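Local atomic coordinates of OLD nuclease (PDB entry 6P74), a protein that degrades linear and supercoiled double-stranded DNA from 5' to 3' with divalent metal ions, nicks circular DNA, and hydrolyses ATP in a DNA-stimulated manner. Residues A[2-7]-A[73-78]; A[40-45]-A[133-138]; A[190-195]-A[217-222]; A[154-159]-A[257-262]; A[366-371]-A[420-425]. All coordinates share one frame; numbering follows the deposited sequence.

Contact 1. Residues A[2-7]-A[73-78]; sequences LKRLQV and TVHFDP
Leu-2 to Gln-6 pair with Thr-73 to Phe-76 as neighbouring antiparallel strands of the ATPase domain, with a classic beta bulge near the start. Leu-2 is a non-hydrogen-bonded partner of Phe-76. Its CD2 reaches Val-74 CG1 at 4.0 Å and also touches Phe-76 CB. Lys-3 and Arg-4 both face His-75, which makes the bulge. Lys-3 N donates to His-75 O at 2.7 Å. The Lys-3 side chain bends at chi2 and runs alongside Asp-77, CG against CB, without its amine reaching the carboxylate. Arg-4 O accepts from His-75 N. The Arg-4 chain is extended, with CG anti to the backbone N (chi1 172°), and lies over one face of the imidazole. Its CD sits 4.1 Å from the His-75 ring centroid, and the guanidinium is nearly parallel to the ring. Asp-17, on the adjoining strand 13-19, holds Arg-4 NH2 in a salt bridge. Leu-5 turns to the same face as Leu-2 and Val-74, where CD1 meets Val-74 CG2; helix 34-45 covers this face. Gln-6 and Thr-73 exchange two backbone bonds. The Gln-6 side chain crosses to the imidazole edge. There His-75 NE2 donates to Gln-6 OE1 at 2.7 Å, close to the ring plane but 37° out of the amide carbonyl plane.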
# COMPACT_ATOMS: atom_id res chain seq x y z
N LEU A 2 -3.93 2.46 24.38
CA LEU A 2 -2.61 1.96 24.06
C LEU A 2 -1.56 2.74 24.84
O LEU A 2 -1.70 3.95 25.06
CB LEU A 2 -2.36 2.03 22.55
CG LEU A 2 -3.55 1.40 21.80
CD1 LEU A 2 -3.34 1.41 20.31
CD2 LEU A 2 -3.84 -0.03 22.28
N LYS A 3 -0.53 2.04 25.30
CA LYS A 3 0.49 2.60 26.17
C LYS A 3 1.88 2.58 25.57
O LYS A 3 2.72 3.38 25.98
CB LYS A 3 0.52 1.83 27.50
CG LYS A 3 -0.56 2.24 28.48
CD LYS A 3 -0.33 3.69 28.93
CE LYS A 3 -1.24 4.06 30.08
NZ LYS A 3 -0.89 5.40 30.61
N ARG A 4 2.14 1.71 24.61
CA ARG A 4 3.51 1.54 24.18
C ARG A 4 3.45 0.69 22.92
O ARG A 4 2.52 -0.11 22.77
CB ARG A 4 4.35 0.94 25.31
CG ARG A 4 5.75 0.55 24.94
CD ARG A 4 6.45 0.04 26.18
NE ARG A 4 7.78 -0.49 25.89
CZ ARG A 4 8.46 -1.31 26.70
NH1 ARG A 4 7.92 -1.70 27.85
NH2 ARG A 4 9.66 -1.75 26.35
N LEU A 5 4.40 0.91 22.03
CA LEU A 5 4.52 0.15 20.79
C LEU A 5 5.98 -0.24 20.62
O LEU A 5 6.87 0.60 20.77
CB LEU A 5 4.05 0.94 19.56
CG LEU A 5 4.39 0.31 18.20
CD1 LEU A 5 3.51 -0.88 17.95
CD2 LEU A 5 4.23 1.32 17.11
N GLN A 6 6.23 -1.51 20.32
CA GLN A 6 7.57 -1.98 19.97
C GLN A 6 7.52 -2.64 18.61
O GLN A 6 6.63 -3.45 18.34
CB GLN A 6 8.13 -2.94 21.01
CG GLN A 6 8.45 -2.28 22.32
CD GLN A 6 8.53 -3.26 23.48
OE1 GLN A 6 7.54 -3.93 23.83
NE2 GLN A 6 9.71 -3.36 24.09
N VAL A 7 8.45 -2.27 17.74
CA VAL A 7 8.49 -2.81 16.39
C VAL A 7 9.92 -3.22 16.08
O VAL A 7 10.86 -2.44 16.28
CB VAL A 7 7.97 -1.80 15.35
CG1 VAL A 7 7.95 -2.42 13.98
CG2 VAL A 7 6.59 -1.33 15.74
N THR A 73 4.83 -5.42 19.16
CA THR A 73 4.25 -5.57 20.50
C THR A 73 3.47 -4.31 20.85
O THR A 73 4.03 -3.21 20.83
CB THR A 73 5.35 -5.83 21.54
OG1 THR A 73 6.12 -6.98 21.16
CG2 THR A 73 4.75 -6.06 22.91
N VAL A 74 2.19 -4.46 21.17
CA VAL A 74 1.36 -3.34 21.60
C VAL A 74 0.95 -3.55 23.05
O VAL A 74 0.37 -4.58 23.39
CB VAL A 74 0.13 -3.16 20.71
CG1 VAL A 74 -0.54 -1.85 21.04
CG2 VAL A 74 0.52 -3.21 19.26
N HIS A 75 1.26 -2.57 23.90
CA HIS A 75 0.90 -2.60 25.31
C HIS A 75 -0.30 -1.71 25.57
O HIS A 75 -0.48 -0.67 24.93
CB HIS A 75 2.06 -2.13 26.19
CG HIS A 75 3.33 -2.88 25.98
ND1 HIS A 75 3.90 -3.66 26.96
CD2 HIS A 75 4.17 -2.93 24.92
CE1 HIS A 75 5.04 -4.17 26.51
NE2 HIS A 75 5.22 -3.75 25.27
N PHE A 76 -1.13 -2.11 26.53
CA PHE A 76 -2.32 -1.34 26.82
C PHE A 76 -2.67 -1.42 28.29
O PHE A 76 -2.10 -2.19 29.06
CB PHE A 76 -3.49 -1.80 25.95
CG PHE A 76 -3.76 -3.26 26.06
CD1 PHE A 76 -4.42 -3.77 27.17
CD2 PHE A 76 -3.37 -4.13 25.07
CE1 PHE A 76 -4.67 -5.11 27.28
CE2 PHE A 76 -3.61 -5.47 25.17
CZ PHE A 76 -4.27 -5.96 26.28
N ASP A 77 -3.65 -0.60 28.68
CA ASP A 77 -4.07 -0.41 30.05
C ASP A 77 -5.50 0.09 30.01
O ASP A 77 -5.80 0.98 29.20
CB ASP A 77 -3.18 0.59 30.78
CG ASP A 77 -3.56 0.74 32.22
OD1 ASP A 77 -3.43 -0.25 32.96
OD2 ASP A 77 -4.00 1.84 32.61
N PRO A 78 -6.41 -0.43 30.85
CA PRO A 78 -6.17 -1.44 31.88
C PRO A 78 -5.99 -2.84 31.32
O PRO A 78 -6.31 -3.08 30.16
CB PRO A 78 -7.44 -1.38 32.71
CG PRO A 78 -8.49 -1.05 31.69
CD PRO A 78 -7.83 -0.05 30.77

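Contact 2. Residues A[40-45]-A[133-138]; sequences AIDLVL and ARVLFL
Leu-45, in the last turn of helix 34-45, meets the chain leading into strand 135-138. Its CB touches Val-135 CG1 at 4.0 Å and lies near Ala-133 O. CG rests against the same carbonyl oxygen. At the tip the two methyls part: CD1 comes to 3.5 Å from Ala-133 O, while CD2 also meets Ala-133 CB. CG stands anti to the carbonyl carbon (chi1 -61°), which carries the isobutyl group across Ala-133. The backbone of Leu-45 is used as well. Val-135 N donates to Leu-45 O at 3.0 Å, and Arg-134 CA makes a CH...O contact with that oxygen.

One turn back, Ile-41 CG2 reaches Val-135 CG1 more loosely, at 4.4 Å. Asp-42 approaches Phe-137 obliquely, with carboxylate and ring planes 63° apart. Its OD1 is 3.2 Å from Phe-137 CD2 and almost as near to Phe-137 CB, and Asp-42 CB also lies against the ring. The helix follows the P-loop of this ABC-type ATPase, and Phe-137 lies near Thr-35, which probably binds ATP. Strand 135-138 is an outer strand of the mixed sheet in this chain, beside strand 272-276. Apart from the one hydrogen bond, the contact is van der Waals packing, partly of carbon on carbonyl oxygens. The single polar tie is a backbone bond, so position here depends on main chain more than on side-chain polarity.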
# COMPACT_ATOMS: atom_id res chain seq x y z
N ALA A 40 1.79 -0.55 11.67
CA ALA A 40 2.12 -1.63 12.59
C ALA A 40 1.04 -1.79 13.66
O ALA A 40 0.67 -2.92 14.01
CB ALA A 40 3.48 -1.37 13.24
N ILE A 41 0.54 -0.68 14.21
CA ILE A 41 -0.55 -0.77 15.17
C ILE A 41 -1.76 -1.41 14.52
O ILE A 41 -2.40 -2.30 15.10
CB ILE A 41 -0.89 0.63 15.74
CG1 ILE A 41 0.28 1.17 16.58
CG2 ILE A 41 -2.18 0.57 16.56
CD1 ILE A 41 0.22 2.70 16.85
N ASP A 42 -2.07 -1.00 13.29
CA ASP A 42 -3.27 -1.52 12.64
C ASP A 42 -3.18 -3.02 12.35
O ASP A 42 -4.21 -3.69 12.31
CB ASP A 42 -3.51 -0.77 11.34
CG ASP A 42 -4.88 -1.05 10.79
OD1 ASP A 42 -5.85 -0.67 11.47
OD2 ASP A 42 -4.98 -1.65 9.69
N LEU A 43 -1.97 -3.53 12.10
CA LEU A 43 -1.78 -4.96 11.87
C LEU A 43 -2.26 -5.77 13.06
O LEU A 43 -2.88 -6.83 12.90
CB LEU A 43 -0.30 -5.25 11.62
CG LEU A 43 0.12 -5.38 10.17
CD1 LEU A 43 1.60 -5.68 10.08
CD2 LEU A 43 -0.70 -6.49 9.59
N VAL A 44 -1.94 -5.31 14.27
CA VAL A 44 -2.27 -6.05 15.47
C VAL A 44 -3.71 -5.81 15.90
O VAL A 44 -4.39 -6.73 16.37
CB VAL A 44 -1.28 -5.66 16.58
CG1 VAL A 44 -1.49 -6.54 17.81
CG2 VAL A 44 0.13 -5.78 16.05
N LEU A 45 -4.19 -4.57 15.74
CA LEU A 45 -5.44 -4.13 16.37
C LEU A 45 -6.47 -3.59 15.41
O LEU A 45 -7.52 -3.12 15.86
CB LEU A 45 -5.14 -3.07 17.44
CG LEU A 45 -4.24 -3.57 18.57
CD1 LEU A 45 -3.91 -2.42 19.50
CD2 LEU A 45 -4.89 -4.76 19.33
N ALA A 133 -9.00 -4.31 22.54
CA ALA A 133 -8.07 -3.22 22.25
C ALA A 133 -8.13 -2.74 20.80
O ALA A 133 -7.23 -2.01 20.37
CB ALA A 133 -6.64 -3.66 22.59
N ARG A 134 -9.16 -3.12 20.04
CA ARG A 134 -9.21 -2.76 18.63
C ARG A 134 -9.31 -1.25 18.43
O ARG A 134 -9.94 -0.53 19.21
CB ARG A 134 -10.37 -3.45 17.93
CG ARG A 134 -9.94 -4.72 17.25
CD ARG A 134 -11.15 -5.53 16.79
NE ARG A 134 -11.77 -4.94 15.61
CZ ARG A 134 -12.93 -5.35 15.09
NH1 ARG A 134 -13.60 -6.34 15.66
NH2 ARG A 134 -13.42 -4.76 14.01
N VAL A 135 -8.71 -0.78 17.35
CA VAL A 135 -8.60 0.64 17.07
C VAL A 135 -9.39 0.95 15.82
O VAL A 135 -9.47 0.13 14.89
CB VAL A 135 -7.14 1.08 16.88
CG1 VAL A 135 -6.34 0.73 18.11
CG2 VAL A 135 -6.56 0.41 15.65
N LEU A 136 -10.00 2.13 15.79
CA LEU A 136 -10.50 2.68 14.55
C LEU A 136 -9.34 3.26 13.76
O LEU A 136 -8.56 4.07 14.29
CB LEU A 136 -11.55 3.76 14.82
CG LEU A 136 -12.98 3.25 14.95
CD1 LEU A 136 -13.91 4.40 15.22
CD2 LEU A 136 -13.38 2.51 13.68
N PHE A 137 -9.19 2.84 12.51
CA PHE A 137 -8.14 3.36 11.65
C PHE A 137 -8.75 4.27 10.59
O PHE A 137 -9.37 3.79 9.63
CB PHE A 137 -7.33 2.23 11.02
CG PHE A 137 -5.97 2.67 10.56
CD1 PHE A 137 -5.83 3.46 9.43
CD2 PHE A 137 -4.84 2.34 11.29
CE1 PHE A 137 -4.59 3.88 9.01
CE2 PHE A 137 -3.60 2.76 10.86
CZ PHE A 137 -3.47 3.54 9.72
N LEU A 138 -8.55 5.57 10.73
CA LEU A 138 -8.96 6.53 9.70
C LEU A 138 -7.76 6.83 8.81
O LEU A 138 -6.98 7.75 9.07
CB LEU A 138 -9.50 7.80 10.32
CG LEU A 138 -11.01 7.91 10.44
CD1 LEU A 138 -11.53 6.70 11.19
CD2 LEU A 138 -11.36 9.21 11.14

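Contact 3. Residues A[190-195]-A[217-222]; sequences KQIEKT and IGFGFA
The Phe-219 ring meets Ile-192 at its edge, where CG2 lies near the ring plane and 4.2 Å from Phe-219 CZ. Glu-193 OE1 comes to the same ring obliquely. Glu-193 CB adds a contact 3.8 Å from Phe-219 CD2. The carboxylate itself is taken by the backbone: Phe-219 N donates to Glu-193 OE1 at 2.8 Å. This bond is almost straight, with an N-H...O angle of 176°. It uses the anti side of the oxygen, and the donor lies 26° out of the carboxylate plane. Glu-193 reaches the strand because its chain is fully extended, with CG anti to the backbone N (chi1 176°).

Gly-218 lies beneath this arm. Its CA is 3.5 Å from Glu-193 OE1 and also near CG, so the glutamate passes close along the glycine backbone. Phe-219 thus has its amide and part of its ring engaged by one helix residue. Val-189 and Ile-196 of the same helix extend the apolar packing around the ring. Phe-219 also packs on Leu-233 of the second subunit, and Ile-192 packs on Leu-159 of that subunit. Residues 217-220 pair antiparallel with a strand of the second subunit. The contact joins helix 187-205 to a beta ladder that crosses the dimer interface in the dimerization domain, consistent with the ability of the ATPase domain to dimerize through this region.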
# COMPACT_ATOMS: atom_id res chain seq x y z
N LYS A 190 -33.23 -9.91 -12.60
CA LYS A 190 -33.34 -11.21 -11.94
C LYS A 190 -32.53 -12.27 -12.67
O LYS A 190 -31.94 -13.14 -12.01
CB LYS A 190 -34.81 -11.60 -11.83
CG LYS A 190 -35.60 -10.65 -10.92
CD LYS A 190 -37.10 -10.75 -11.14
CE LYS A 190 -37.75 -11.74 -10.19
NZ LYS A 190 -39.24 -11.75 -10.36
N GLN A 191 -32.46 -12.22 -14.01
CA GLN A 191 -31.62 -13.17 -14.74
C GLN A 191 -30.14 -12.90 -14.52
O GLN A 191 -29.35 -13.85 -14.44
CB GLN A 191 -31.96 -13.16 -16.23
CG GLN A 191 -33.18 -14.01 -16.61
CD GLN A 191 -33.51 -13.97 -18.09
OE1 GLN A 191 -32.62 -14.06 -18.94
NE2 GLN A 191 -34.79 -13.82 -18.41
N ILE A 192 -29.74 -11.63 -14.39
CA ILE A 192 -28.36 -11.34 -14.05
C ILE A 192 -28.04 -11.83 -12.65
O ILE A 192 -26.99 -12.43 -12.41
CB ILE A 192 -28.09 -9.83 -14.18
CG1 ILE A 192 -28.26 -9.41 -15.63
CG2 ILE A 192 -26.70 -9.50 -13.66
CD1 ILE A 192 -28.02 -7.94 -15.87
N GLU A 193 -28.96 -11.61 -11.71
CA GLU A 193 -28.75 -12.06 -10.34
C GLU A 193 -28.69 -13.59 -10.25
O GLU A 193 -27.86 -14.14 -9.52
CB GLU A 193 -29.88 -11.49 -9.47
CG GLU A 193 -29.92 -11.89 -8.00
CD GLU A 193 -31.14 -11.32 -7.28
OE1 GLU A 193 -31.03 -10.24 -6.65
OE2 GLU A 193 -32.24 -11.93 -7.37
N LYS A 194 -29.55 -14.29 -11.01
CA LYS A 194 -29.53 -15.75 -10.99
C LYS A 194 -28.24 -16.29 -11.61
O LYS A 194 -27.68 -17.28 -11.13
CB LYS A 194 -30.77 -16.29 -11.71
CG LYS A 194 -30.86 -17.81 -11.86
CD LYS A 194 -32.17 -18.19 -12.60
CE LYS A 194 -32.38 -19.70 -12.75
NZ LYS A 194 -33.63 -20.06 -13.52
N THR A 195 -27.74 -15.65 -12.67
CA THR A 195 -26.48 -16.08 -13.23
C THR A 195 -25.36 -15.95 -12.20
O THR A 195 -24.60 -16.90 -11.97
CB THR A 195 -26.17 -15.29 -14.49
OG1 THR A 195 -27.09 -15.67 -15.52
CG2 THR A 195 -24.70 -15.52 -14.95
N ILE A 217 -27.79 -15.36 -2.10
CA ILE A 217 -26.94 -14.40 -2.78
C ILE A 217 -27.83 -13.61 -3.72
O ILE A 217 -28.54 -14.20 -4.54
CB ILE A 217 -25.79 -15.08 -3.55
CG1 ILE A 217 -24.93 -15.93 -2.61
CG2 ILE A 217 -24.94 -14.04 -4.24
CD1 ILE A 217 -23.81 -16.70 -3.32
N GLY A 218 -27.81 -12.29 -3.59
CA GLY A 218 -28.66 -11.46 -4.42
C GLY A 218 -28.23 -10.01 -4.34
O GLY A 218 -27.29 -9.65 -3.63
N PHE A 219 -28.95 -9.18 -5.08
CA PHE A 219 -28.77 -7.74 -5.07
C PHE A 219 -29.47 -7.10 -3.87
O PHE A 219 -30.35 -7.69 -3.24
CB PHE A 219 -29.31 -7.13 -6.36
CG PHE A 219 -28.46 -7.38 -7.58
CD1 PHE A 219 -27.10 -7.11 -7.57
CD2 PHE A 219 -29.03 -7.86 -8.76
CE1 PHE A 219 -26.31 -7.33 -8.71
CE2 PHE A 219 -28.26 -8.08 -9.89
CZ PHE A 219 -26.90 -7.80 -9.87
N GLY A 220 -29.08 -5.87 -3.56
CA GLY A 220 -29.68 -5.11 -2.49
C GLY A 220 -28.76 -3.98 -2.07
O GLY A 220 -27.63 -3.86 -2.55
N PHE A 221 -29.27 -3.14 -1.15
CA PHE A 221 -28.42 -2.12 -0.56
C PHE A 221 -28.50 -2.08 0.96
O PHE A 221 -28.14 -1.06 1.56
CB PHE A 221 -28.71 -0.72 -1.12
CG PHE A 221 -30.06 -0.56 -1.66
CD1 PHE A 221 -31.14 -0.40 -0.80
CD2 PHE A 221 -30.28 -0.56 -3.02
CE1 PHE A 221 -32.42 -0.25 -1.30
CE2 PHE A 221 -31.54 -0.42 -3.54
CZ PHE A 221 -32.62 -0.26 -2.67
N ALA A 222 -28.93 -3.16 1.60
CA ALA A 222 -28.86 -3.19 3.05
C ALA A 222 -29.21 -4.58 3.53
O ALA A 222 -29.92 -5.32 2.85
CB ALA A 222 -29.77 -2.13 3.67

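Contact 4. Residues A[154-159]-A[257-262]; sequences SILGRL and VGIFEA
Ile-155 and Ile-259 cross obliquely, with Ile-155 CG1 3.9 Å from Ile-259 CG2. Ile-155 CD1 touches that methyl too and reaches Phe-260 CZ at 4.4 Å. On Ile-155, CG1 lies anti to the backbone N (chi1 172°), which directs its ethyl arm toward the other helix. Leu-159, one turn later, sets both methyls against Ala-262 CB. Its CD1 is 3.9 Å from Ala-262 CB, and CD2 also meets Ile-259 CG2. Leu-156 comes in from the flank, CD1 to Ile-259 CG1 at 4.3 Å. Ile-259 is thus touched by three residues of 154-159.

This is helix-helix packing between the first helix of the dimerization domain and helix 246-266 of the ATPase domain. The axes of these short segments run in roughly the same direction, 27° apart, and approach to 10.5 Å. No hydrogen bond crosses between them; between these segments the contact is wholly apolar.

Farther out, Leu-136 and Leu-138 of strand 135-138 pack on Ile-155, and Phe-290 meets the Phe-260 ring edge-to-face. Arg-158 forms a salt bridge with Glu-268. On the dimer side, Phe-219 of the second subunit packs on Leu-156.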
# COMPACT_ATOMS: atom_id res chain seq x y z
N SER A 154 -16.30 1.62 9.79
CA SER A 154 -16.53 1.30 11.20
C SER A 154 -16.61 2.55 12.06
O SER A 154 -17.09 2.48 13.20
CB SER A 154 -15.42 0.37 11.70
OG SER A 154 -14.15 0.78 11.22
N ILE A 155 -16.18 3.70 11.54
CA ILE A 155 -16.27 4.96 12.27
C ILE A 155 -17.72 5.39 12.43
O ILE A 155 -18.19 5.70 13.54
CB ILE A 155 -15.43 6.04 11.58
CG1 ILE A 155 -15.68 7.40 12.22
CG2 ILE A 155 -15.73 6.07 10.08
CD1 ILE A 155 -15.39 7.43 13.70
N LEU A 156 -18.46 5.45 11.32
CA LEU A 156 -19.88 5.76 11.41
C LEU A 156 -20.63 4.66 12.16
O LEU A 156 -21.52 4.94 12.97
CB LEU A 156 -20.45 5.96 10.01
CG LEU A 156 -21.87 6.50 9.93
CD1 LEU A 156 -22.00 7.85 10.67
CD2 LEU A 156 -22.23 6.64 8.47
N GLY A 157 -20.25 3.40 11.91
CA GLY A 157 -20.86 2.30 12.63
C GLY A 157 -20.77 2.46 14.14
O GLY A 157 -21.74 2.19 14.86
N ARG A 158 -19.62 2.91 14.64
CA ARG A 158 -19.53 3.10 16.08
C ARG A 158 -20.43 4.25 16.53
O ARG A 158 -20.99 4.20 17.63
CB ARG A 158 -18.06 3.32 16.49
CG ARG A 158 -17.83 3.70 17.94
CD ARG A 158 -18.39 2.65 18.91
NE ARG A 158 -18.36 3.10 20.31
CZ ARG A 158 -19.30 3.87 20.88
NH1 ARG A 158 -20.36 4.29 20.19
NH2 ARG A 158 -19.18 4.22 22.16
N LEU A 159 -20.63 5.25 15.67
CA LEU A 159 -21.52 6.35 16.03
C LEU A 159 -22.96 5.88 16.20
O LEU A 159 -23.66 6.30 17.13
CB LEU A 159 -21.44 7.46 14.98
CG LEU A 159 -22.29 8.72 15.23
CD1 LEU A 159 -21.85 9.46 16.49
CD2 LEU A 159 -22.25 9.66 14.03
N VAL A 257 -15.15 15.56 10.29
CA VAL A 257 -15.17 16.45 11.45
C VAL A 257 -16.55 16.44 12.09
O VAL A 257 -16.68 16.36 13.32
CB VAL A 257 -14.73 17.88 11.05
CG1 VAL A 257 -14.74 18.81 12.27
CG2 VAL A 257 -13.33 17.86 10.41
N GLY A 258 -17.60 16.47 11.26
CA GLY A 258 -18.95 16.44 11.80
C GLY A 258 -19.22 15.16 12.57
O GLY A 258 -19.93 15.17 13.59
N ILE A 259 -18.68 14.02 12.10
CA ILE A 259 -18.88 12.77 12.83
C ILE A 259 -18.23 12.86 14.20
O ILE A 259 -18.84 12.50 15.21
CB ILE A 259 -18.33 11.57 12.03
CG1 ILE A 259 -19.28 11.21 10.87
CG2 ILE A 259 -18.20 10.33 12.92
CD1 ILE A 259 -18.56 10.51 9.76
N PHE A 260 -17.01 13.39 14.27
CA PHE A 260 -16.35 13.51 15.56
C PHE A 260 -17.05 14.50 16.47
O PHE A 260 -17.06 14.32 17.69
CB PHE A 260 -14.89 13.89 15.36
CG PHE A 260 -14.00 12.72 15.12
CD1 PHE A 260 -13.43 12.04 16.18
CD2 PHE A 260 -13.75 12.28 13.83
CE1 PHE A 260 -12.61 10.95 15.96
CE2 PHE A 260 -12.93 11.19 13.60
CZ PHE A 260 -12.36 10.53 14.67
N GLU A 261 -17.63 15.55 15.91
CA GLU A 261 -18.43 16.46 16.71
C GLU A 261 -19.68 15.78 17.25
O GLU A 261 -20.10 16.08 18.38
CB GLU A 261 -18.77 17.71 15.89
CG GLU A 261 -19.75 18.69 16.55
CD GLU A 261 -19.25 19.31 17.86
OE1 GLU A 261 -18.04 19.21 18.14
OE2 GLU A 261 -20.08 19.88 18.62
N ALA A 262 -20.27 14.84 16.50
CA ALA A 262 -21.40 14.11 17.06
C ALA A 262 -20.95 13.21 18.21
O ALA A 262 -21.63 13.13 19.25
CB ALA A 262 -22.12 13.31 15.98

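Contact 5. Residues A[366-371]-A[420-425]; sequences EVLFAK and KALDIP
Residues 366-368 belong to a 3-10 segment that begins earlier in the chain and faces the end of helix 409-422, which closes in a Schellman motif with Asp-423 at positive phi (60°). The two backbones come nearest at Lys-371 and Ile-424, with CA atoms 7.1 Å apart, and no hydrogen bond joins these segments.

Leu-368 and Leu-422 meet at an angle through one methyl each, CD2 to CD1 at 3.6 Å. The same Leu-368 CD2 meets Ile-424 CD1 at 4.3 Å. Ile-424 also lies against backbone: CG2 stands anti to the backbone N and CG1 anti to the carbonyl carbon (chi1 -54°), which brings CG2 and CD1 (3.9 Å) both to Val-367 O. Farther along, the Pro-425 ring rests on a carbonyl, with CD 3.3 Å from Lys-371 O.

The contact sits at the junction of the ATPase and Toprim domains. Leu-323 and Leu-325 of strand 323-328, in the ATPase sheet, pack on Leu-422. Cys-419 of helix 409-422 packs on both Val-367 and Ile-424. Beyond the two segments the chains run into strands 372-376 and 426-431, parallel neighbours in the Toprim sheet, and at their start the carbonyl of Pro-425 accepts a backbone hydrogen bond from Ala-373.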
# COMPACT_ATOMS: atom_id res chain seq x y z
N GLU A 366 6.11 25.25 13.64
CA GLU A 366 6.97 24.97 12.50
C GLU A 366 8.32 24.39 12.92
O GLU A 366 8.96 23.66 12.15
CB GLU A 366 7.21 26.25 11.70
CG GLU A 366 5.95 26.84 11.07
CD GLU A 366 5.42 25.99 9.95
OE1 GLU A 366 6.15 25.09 9.46
OE2 GLU A 366 4.26 26.22 9.54
N VAL A 367 8.79 24.72 14.13
CA VAL A 367 10.05 24.15 14.59
C VAL A 367 10.03 22.64 14.45
O VAL A 367 11.08 22.02 14.24
CB VAL A 367 10.33 24.55 16.04
CG1 VAL A 367 11.79 24.43 16.33
CG2 VAL A 367 9.94 25.97 16.27
N LEU A 368 8.86 22.01 14.58
CA LEU A 368 8.80 20.56 14.58
C LEU A 368 8.97 19.97 13.19
O LEU A 368 9.16 18.76 13.08
CB LEU A 368 7.47 20.09 15.18
CG LEU A 368 7.18 20.63 16.57
CD1 LEU A 368 5.71 20.37 16.90
CD2 LEU A 368 8.09 19.99 17.59
N PHE A 369 8.92 20.78 12.14
CA PHE A 369 8.97 20.26 10.78
C PHE A 369 10.24 20.63 10.05
O PHE A 369 10.36 20.33 8.86
CB PHE A 369 7.73 20.73 10.02
CG PHE A 369 6.47 20.32 10.69
CD1 PHE A 369 6.07 19.00 10.67
CD2 PHE A 369 5.74 21.23 11.42
CE1 PHE A 369 4.93 18.61 11.31
CE2 PHE A 369 4.60 20.84 12.07
CZ PHE A 369 4.20 19.53 12.02
N ALA A 370 11.20 21.24 10.73
CA ALA A 370 12.35 21.85 10.08
C ALA A 370 13.58 20.98 10.25
O ALA A 370 13.68 20.18 11.20
CB ALA A 370 12.61 23.24 10.65
N LYS A 371 14.53 21.13 9.32
CA LYS A 371 15.84 20.51 9.51
C LYS A 371 16.60 21.18 10.65
O LYS A 371 17.34 20.50 11.38
CB LYS A 371 16.64 20.57 8.21
CG LYS A 371 16.09 19.67 7.12
CD LYS A 371 16.93 19.77 5.84
CE LYS A 371 16.43 18.81 4.74
NZ LYS A 371 17.24 18.98 3.48
N LYS A 420 15.71 20.33 22.31
CA LYS A 420 16.67 19.44 22.94
C LYS A 420 16.08 18.05 23.11
O LYS A 420 16.69 17.05 22.70
CB LYS A 420 17.14 20.03 24.28
CG LYS A 420 18.63 20.37 24.27
CD LYS A 420 19.14 20.93 25.58
CE LYS A 420 18.43 20.37 26.81
NZ LYS A 420 18.88 21.03 28.09
N ALA A 421 14.86 17.96 23.66
CA ALA A 421 14.24 16.65 23.85
C ALA A 421 13.96 15.93 22.53
O ALA A 421 13.86 14.70 22.50
CB ALA A 421 12.93 16.79 24.65
N LEU A 422 13.82 16.66 21.44
CA LEU A 422 13.46 16.04 20.17
C LEU A 422 14.63 15.87 19.23
O LEU A 422 14.44 15.34 18.13
CB LEU A 422 12.36 16.83 19.45
CG LEU A 422 10.99 16.77 20.14
CD1 LEU A 422 9.88 17.42 19.28
CD2 LEU A 422 10.63 15.35 20.53
N ASP A 423 15.82 16.32 19.63
CA ASP A 423 17.01 16.30 18.77
C ASP A 423 16.82 17.10 17.48
O ASP A 423 17.28 16.71 16.41
CB ASP A 423 17.43 14.86 18.47
CG ASP A 423 18.22 14.25 19.61
OD1 ASP A 423 19.34 14.77 19.87
OD2 ASP A 423 17.71 13.30 20.26
N ILE A 424 16.18 18.26 17.58
CA ILE A 424 16.15 19.22 16.49
C ILE A 424 17.35 20.15 16.66
O ILE A 424 17.51 20.72 17.74
CB ILE A 424 14.83 20.01 16.48
CG1 ILE A 424 13.65 19.05 16.46
CG2 ILE A 424 14.76 20.93 15.30
CD1 ILE A 424 12.38 19.63 17.05
N PRO A 425 18.22 20.28 15.66
CA PRO A 425 19.32 21.24 15.78
C PRO A 425 18.78 22.65 15.80
O PRO A 425 17.81 22.97 15.11
CB PRO A 425 20.17 20.97 14.53
CG PRO A 425 19.70 19.68 14.01
CD PRO A 425 18.26 19.57 14.38

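How the contacts relate
Contacts 1 and 2 share the apolar layer beneath helix 34-45: Leu-45 packs on both Leu-2 and Val-74, and Val-135 also packs on Leu-2. Contact 2 in turn touches contact 4 through strand 135-138, whose Leu-138 meets Phe-260. Contacts 3 and 4 are the buried pair, and both touch the second subunit; the others are partly buried and touch no other chain. Their chemistry differs. Contact 1 relies on backbone pairing plus a polar outer face, contacts 2 and 3 add one hydrogen bond each to packing, contact 4 is apolar, and contact 5 has no hydrogen bond, only methyls and carbon against carbonyl oxygens. Contact 5 stands apart, its centre about 57 Å from that of contact 3.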